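Local coordinates for putative endonuclease/exonuclease/phosphatase family protein (Bacteroides thetaiotaomicron, PDB 3MPR), which probably acts as a metal-dependent nuclease of the DNase I-like fold, perhaps cleaving phosphodiester bonds in nucleic acids, at residues E51-Q56 and K80-A85; I70-D75 and P119-W124. All blocks are in the same frame, centred on the assembly; numbering follows the deposited sequence.

Contact 1: residues E51-Q56 and K80-A85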
loop_
_atom_site.group_PDB
_atom_site.type_symbol
_atom_site.label_atom_id
_atom_site.label_comp_id
_atom_site.label_asym_id
_atom_site.label_seq_id
_atom_site.Cartn_x
_atom_site.Cartn_y
_atom_site.Cartn_z
ATOM N N GLU A 51 14.887 15.650 5.896
ATOM C CA GLU A 51 14.894 16.035 7.313
ATOM C C GLU A 51 15.679 15.168 8.289
ATOM O O GLU A 51 15.724 15.479 9.475
ATOM C CB GLU A 51 13.479 16.257 7.849
ATOM C CG GLU A 51 12.786 17.455 7.238
ATOM C CD GLU A 51 11.601 17.955 8.055
ATOM O OE1 GLU A 51 11.597 17.785 9.301
ATOM O OE2 GLU A 51 10.686 18.551 7.447
ATOM N N CYS A 52 16.294 14.091 7.826
ATOM C CA CYS A 52 16.990 13.216 8.769
ATOM C C CYS A 52 18.325 13.782 9.244
ATOM O O CYS A 52 19.160 14.172 8.443
ATOM C CB CYS A 52 17.258 11.858 8.138
ATOM S SG CYS A 52 15.779 10.839 7.988
ATOM N N PHE A 53 18.535 13.772 10.552
ATOM C CA PHE A 53 19.868 13.980 11.080
ATOM C C PHE A 53 20.607 12.659 10.928
ATOM O O PHE A 53 19.993 11.626 10.685
ATOM C CB PHE A 53 19.802 14.417 12.547
ATOM C CG PHE A 53 19.231 15.787 12.743
ATOM C CD1 PHE A 53 19.926 16.905 12.326
ATOM C CD2 PHE A 53 18.010 15.958 13.374
ATOM C CE1 PHE A 53 19.408 18.171 12.511
ATOM C CE2 PHE A 53 17.484 17.222 13.558
ATOM C CZ PHE A 53 18.185 18.330 13.126
ATOM N N LEU A 54 21.927 12.676 11.056
ATOM C CA LEU A 54 22.683 11.455 10.829
ATOM C C LEU A 54 22.221 10.306 11.727
ATOM O O LEU A 54 22.177 9.162 11.293
ATOM C CB LEU A 54 24.189 11.704 11.013
ATOM C CG LEU A 54 25.108 10.489 10.851
ATOM C CD1 LEU A 54 24.977 9.874 9.466
ATOM C CD2 LEU A 54 26.565 10.858 11.143
ATOM N N HIS A 55 21.885 10.591 12.982
ATOM C CA HIS A 55 21.476 9.506 13.863
ATOM C C HIS A 55 20.211 8.809 13.358
ATOM O O HIS A 55 20.083 7.590 13.470
ATOM C CB HIS A 55 21.358 9.946 15.330
ATOM C CG HIS A 55 20.151 10.778 15.640
ATOM N ND1 HIS A 55 20.144 12.152 15.536
ATOM C CD2 HIS A 55 18.935 10.434 16.123
ATOM C CE1 HIS A 55 18.966 12.616 15.912
ATOM N NE2 HIS A 55 18.213 11.593 16.274
ATOM N N GLN A 56 19.300 9.583 12.774
ATOM C CA GLN A 56 18.088 9.028 12.177
ATOM C C GLN A 56 18.396 8.162 10.951
ATOM O O GLN A 56 17.730 7.152 10.707
ATOM C CB GLN A 56 17.154 10.163 11.767
ATOM C CG GLN A 56 16.615 10.980 12.925
ATOM C CD GLN A 56 15.699 12.067 12.443
ATOM O OE1 GLN A 56 14.532 11.816 12.132
ATOM N NE2 GLN A 56 16.221 13.276 12.346
ATOM N N LYS A 80 26.820 17.131 9.901
ATOM C CA LYS A 80 25.962 18.082 10.602
ATOM C C LYS A 80 24.741 18.532 9.814
ATOM O O LYS A 80 24.839 18.852 8.636
ATOM C CB LYS A 80 26.761 19.315 11.039
ATOM C CG LYS A 80 27.669 19.057 12.236
ATOM C CD LYS A 80 28.312 20.340 12.740
ATOM C CE LYS A 80 29.127 20.078 14.004
ATOM N NZ LYS A 80 30.103 18.964 13.822
ATOM N N GLY A 81 23.596 18.575 10.485
ATOM C CA GLY A 81 22.378 19.107 9.901
ATOM C C GLY A 81 21.480 18.053 9.269
ATOM O O GLY A 81 21.782 16.859 9.293
ATOM N N GLU A 82 20.370 18.502 8.697
ATOM C CA GLU A 82 19.449 17.595 8.014
ATOM C C GLU A 82 20.052 17.131 6.697
ATOM O O GLU A 82 20.898 17.815 6.127
ATOM C CB GLU A 82 18.128 18.300 7.746
ATOM C CG GLU A 82 17.446 18.779 9.021
ATOM C CD GLU A 82 16.061 19.320 8.760
ATOM O OE1 GLU A 82 15.629 19.331 7.581
ATOM O OE2 GLU A 82 15.407 19.736 9.732
ATOM N N HIS A 83 19.615 15.965 6.231
ATOM C CA HIS A 83 20.083 15.403 4.967
ATOM C C HIS A 83 18.942 15.341 3.962
ATOM O O HIS A 83 17.754 15.352 4.333
ATOM C CB HIS A 83 20.596 13.970 5.161
ATOM C CG HIS A 83 21.821 13.858 6.025
ATOM N ND1 HIS A 83 21.818 14.167 7.368
ATOM C CD2 HIS A 83 23.077 13.434 5.741
ATOM C CE1 HIS A 83 23.024 13.955 7.869
ATOM N NE2 HIS A 83 23.803 13.500 6.905
ATOM N N SER A 84 19.322 15.272 2.689
ATOM C CA SER A 84 18.435 14.833 1.620
ATOM C C SER A 84 18.888 13.435 1.208
ATOM O O SER A 84 19.189 13.177 0.040
ATOM C CB SER A 84 18.525 15.797 0.438
ATOM O OG SER A 84 18.035 17.080 0.813
ATOM N N ALA A 85 18.952 12.526 2.175
ATOM C CA ALA A 85 19.559 11.227 1.920
ATOM C C ALA A 85 18.722 10.355 0.987
ATOM O O ALA A 85 17.499 10.333 1.092
ATOM C CB ALA A 85 19.825 10.504 3.219
HETATM O O HOH W 1 15.785 18.184 4.941
HETATM O O HOH W 2 17.124 12.742 5.018
HETATM O O HOH W 3 23.297 15.251 10.965
#
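The magnesium-site turn of this DNase I-like fold, running from strand 46-50 into helix 54-63, rests here on the loop before strand 86-89, and E51, a magnesium ligand of this protein though none is bound to this chain, lies side by side with E82. The CG of E51 is 3.4 Å from OE1 of E82, and the two side chains point the same way, their carboxylate planes 16° apart. Water 1 joins the backbone N of E51 to E82 OE1. The carboxylate of E51 is held elsewhere, by the backbone N of N16, by N13 and by a salt bridge to R15.

H83 grips the next residue twice. Its backbone N and its ring ND1 each lie 2.9 Å from the carbonyl O of C52, approaching from opposite faces of the carbonyl plane; the ring bond is the straighter, at 147°. With CG anti to its own carbonyl carbon (chi1 -65°), the imidazole swings back beside its own N, and both donors meet one acceptor. Its CE1 then sits 3.6 Å from the backbone N of L54. That N donates to water 3, which in turn donates to G81 O. On the other flank, F53 CE1 packs 4.0 Å from E82 CG, ring and carboxylate nearly perpendicular.

The pair of hydrogen bonds to C52 O needs a hydrogen on ND1 and fixes the rotation of the imidazole, while the neighbouring carboxylates of E51 and E82 probably gather negative charge, partly offset by R15 and, weakly, by R74.

Contact 2: residues I70-D75 and P119-W124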
loop_
_atom_site.group_PDB
_atom_site.type_symbol
_atom_site.label_atom_id
_atom_site.label_comp_id
_atom_site.label_asym_id
_atom_site.label_seq_id
_atom_site.Cartn_x
_atom_site.Cartn_y
_atom_site.Cartn_z
ATOM N N ILE A 70 22.983 7.368 0.596
ATOM C CA ILE A 70 24.005 8.335 0.230
ATOM C C ILE A 70 23.457 9.713 0.540
ATOM O O ILE A 70 22.243 9.884 0.650
ATOM C CB ILE A 70 24.353 8.257 -1.254
ATOM C CG1 ILE A 70 23.091 8.397 -2.106
ATOM C CG2 ILE A 70 25.056 6.930 -1.578
ATOM C CD1 ILE A 70 23.370 8.389 -3.598
ATOM N N GLY A 71 24.346 10.690 0.698
ATOM C CA GLY A 71 23.924 12.062 0.921
ATOM C C GLY A 71 24.536 12.622 2.189
ATOM O O GLY A 71 24.525 11.955 3.221
ATOM N N VAL A 72 25.058 13.843 2.118
ATOM C CA VAL A 72 25.748 14.442 3.261
ATOM C C VAL A 72 24.906 15.477 3.997
ATOM O O VAL A 72 23.871 15.916 3.505
ATOM C CB VAL A 72 27.082 15.092 2.845
ATOM C CG1 VAL A 72 27.952 14.095 2.087
ATOM C CG2 VAL A 72 26.822 16.344 2.014
ATOM N N GLY A 73 25.363 15.865 5.186
ATOM C CA GLY A 73 24.674 16.852 6.002
ATOM C C GLY A 73 24.689 18.224 5.369
ATOM O O GLY A 73 25.726 18.666 4.862
ATOM N N ARG A 74 23.551 18.912 5.399
ATOM C CA ARG A 74 23.439 20.196 4.705
ATOM C C ARG A 74 24.142 21.359 5.402
ATOM O O ARG A 74 24.353 22.393 4.785
ATOM C CB ARG A 74 21.971 20.570 4.452
ATOM C CG ARG A 74 21.200 21.064 5.684
ATOM C CD ARG A 74 19.735 21.255 5.322
ATOM N NE ARG A 74 18.925 21.795 6.411
ATOM C CZ ARG A 74 17.611 21.991 6.329
ATOM N NH1 ARG A 74 16.958 21.691 5.210
ATOM N NH2 ARG A 74 16.948 22.483 7.362
ATOM N N ASP A 75 24.483 21.202 6.683
ATOM C CA ASP A 75 25.118 22.292 7.437
ATOM C C ASP A 75 26.595 22.464 7.092
ATOM O O ASP A 75 27.086 23.587 6.920
ATOM C CB ASP A 75 24.981 22.063 8.950
ATOM C CG ASP A 75 23.592 22.377 9.469
ATOM O OD1 ASP A 75 22.701 22.722 8.663
ATOM O OD2 ASP A 75 23.390 22.265 10.695
ATOM N N PRO A 119 20.433 26.953 4.612
ATOM C CA PRO A 119 21.088 26.232 3.512
ATOM C C PRO A 119 20.253 25.019 3.146
ATOM O O PRO A 119 19.605 24.431 4.009
ATOM C CB PRO A 119 22.418 25.784 4.117
ATOM C CG PRO A 119 22.143 25.725 5.610
ATOM C CD PRO A 119 21.205 26.877 5.867
ATOM N N ARG A 120 20.257 24.661 1.873
ATOM C CA ARG A 120 19.416 23.573 1.375
ATOM C C ARG A 120 20.269 22.749 0.433
ATOM O O ARG A 120 21.003 23.297 -0.386
ATOM C CB ARG A 120 18.202 24.136 0.636
ATOM C CG ARG A 120 17.366 25.102 1.470
ATOM C CD ARG A 120 16.601 24.380 2.570
ATOM N NE ARG A 120 15.763 25.295 3.341
ATOM C CZ ARG A 120 14.772 24.914 4.145
ATOM N NH1 ARG A 120 14.490 23.627 4.296
ATOM N NH2 ARG A 120 14.060 25.826 4.802
ATOM N N ILE A 121 20.185 21.433 0.551
ATOM C CA ILE A 121 21.087 20.566 -0.182
ATOM C C ILE A 121 20.308 19.630 -1.097
ATOM O O ILE A 121 19.210 19.182 -0.758
ATOM C CB ILE A 121 22.001 19.772 0.793
ATOM C CG1 ILE A 121 23.224 19.194 0.065
ATOM C CG2 ILE A 121 21.216 18.664 1.517
ATOM C CD1 ILE A 121 24.198 18.462 0.983
ATOM N N CYS A 122 20.868 19.380 -2.276
ATOM C CA CYS A 122 20.364 18.363 -3.179
ATOM C C CYS A 122 21.427 17.278 -3.264
ATOM O O CYS A 122 22.591 17.564 -3.563
ATOM C CB CYS A 122 20.091 18.955 -4.566
ATOM S SG CYS A 122 19.593 17.728 -5.780
ATOM N N SER A 123 21.039 16.043 -2.951
ATOM C CA SER A 123 21.937 14.906 -3.065
ATOM C C SER A 123 21.493 14.048 -4.242
ATOM O O SER A 123 20.306 13.962 -4.553
ATOM C CB SER A 123 21.934 14.068 -1.781
ATOM O OG SER A 123 22.355 14.837 -0.673
ATOM N N TRP A 124 22.447 13.399 -4.895
ATOM C CA TRP A 124 22.121 12.653 -6.091
ATOM C C TRP A 124 23.017 11.443 -6.220
ATOM O O TRP A 124 24.089 11.361 -5.600
ATOM C CB TRP A 124 22.254 13.559 -7.327
ATOM C CG TRP A 124 23.668 14.090 -7.496
ATOM C CD1 TRP A 124 24.192 15.228 -6.958
ATOM C CD2 TRP A 124 24.726 13.458 -8.220
ATOM N NE1 TRP A 124 25.523 15.352 -7.317
ATOM C CE2 TRP A 124 25.865 14.279 -8.102
ATOM C CE3 TRP A 124 24.813 12.284 -8.978
ATOM C CZ2 TRP A 124 27.084 13.952 -8.696
ATOM C CZ3 TRP A 124 26.014 11.963 -9.574
ATOM C CH2 TRP A 124 27.141 12.792 -9.427
HETATM O O HOH W 4 21.902 14.709 1.961
HETATM O O HOH W 5 17.791 20.856 2.555
HETATM O O HOH W 6 14.226 21.964 7.031
#
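I70-D75 and P119-W124 run nearly antiparallel, end-to-end directions 169° apart, with CA atoms 5.3 Å apart at G71 and S123, and the segments meet through side chains packed on each other and on backbone, with waters between. CG of R74 sits between the backbone N and the carbonyl carbon (chi1 75°), and from there the chain extends along P119 and R120. CB of R74 packs 3.6 Å from I121 CG2, CD lies 3.4 Å from P119 O, and that carbonyl oxygen stands over one guanidinium face, buried and without a hydrogen-bond partner.

The R120 side chain runs alongside, its guanidinium turned 78° from that of R74, with R74 NH2 over one of its faces; the two NH1 atoms, 3.3 Å apart, are both donors and not hydrogen-bonded. Water 5 links R74 NH1 to I121 N, while D144 holds R120 by a salt bridge. V72 CG2 meets I121 CD1 at 3.5 Å, the side chains crossing at about a right angle. Water 4 donates to V72 O and S123 OG; D100 also bonds that hydroxyl and V72 N.

A leucine in place of R74 would probably leave water 5 without its guanidinium mate and E82 without its weak, long ion pair. Water 6 accepts from R74 NH2 and, weakly, R120 NH1; D144 and, weakly, E82 probably offset the arginines, giving a mixed-charge cluster beside E51.

In the fold
The centres of contacts 1 and 2 lie 8 Å apart, on the same side of the chain's centre, and their segments alternate along the sequence: 51-56, 70-75, 80-85, 119-124. The connection between strands 67-70 and 86-89 serves both, giving 70-75 to contact 2 and 80-85 to contact 1. Its two arms touch, with H83 CD2 packed on V72 and D75 N probably bonded to K80 O; S84 OG probably bonds I121 O. This loop therefore bridges the seven-stranded sheet, which supplies 46-50, and the six-stranded sheet holding 121-129, and sets R74 about 6 Å from the magnesium ligand E51, side chain to side chain.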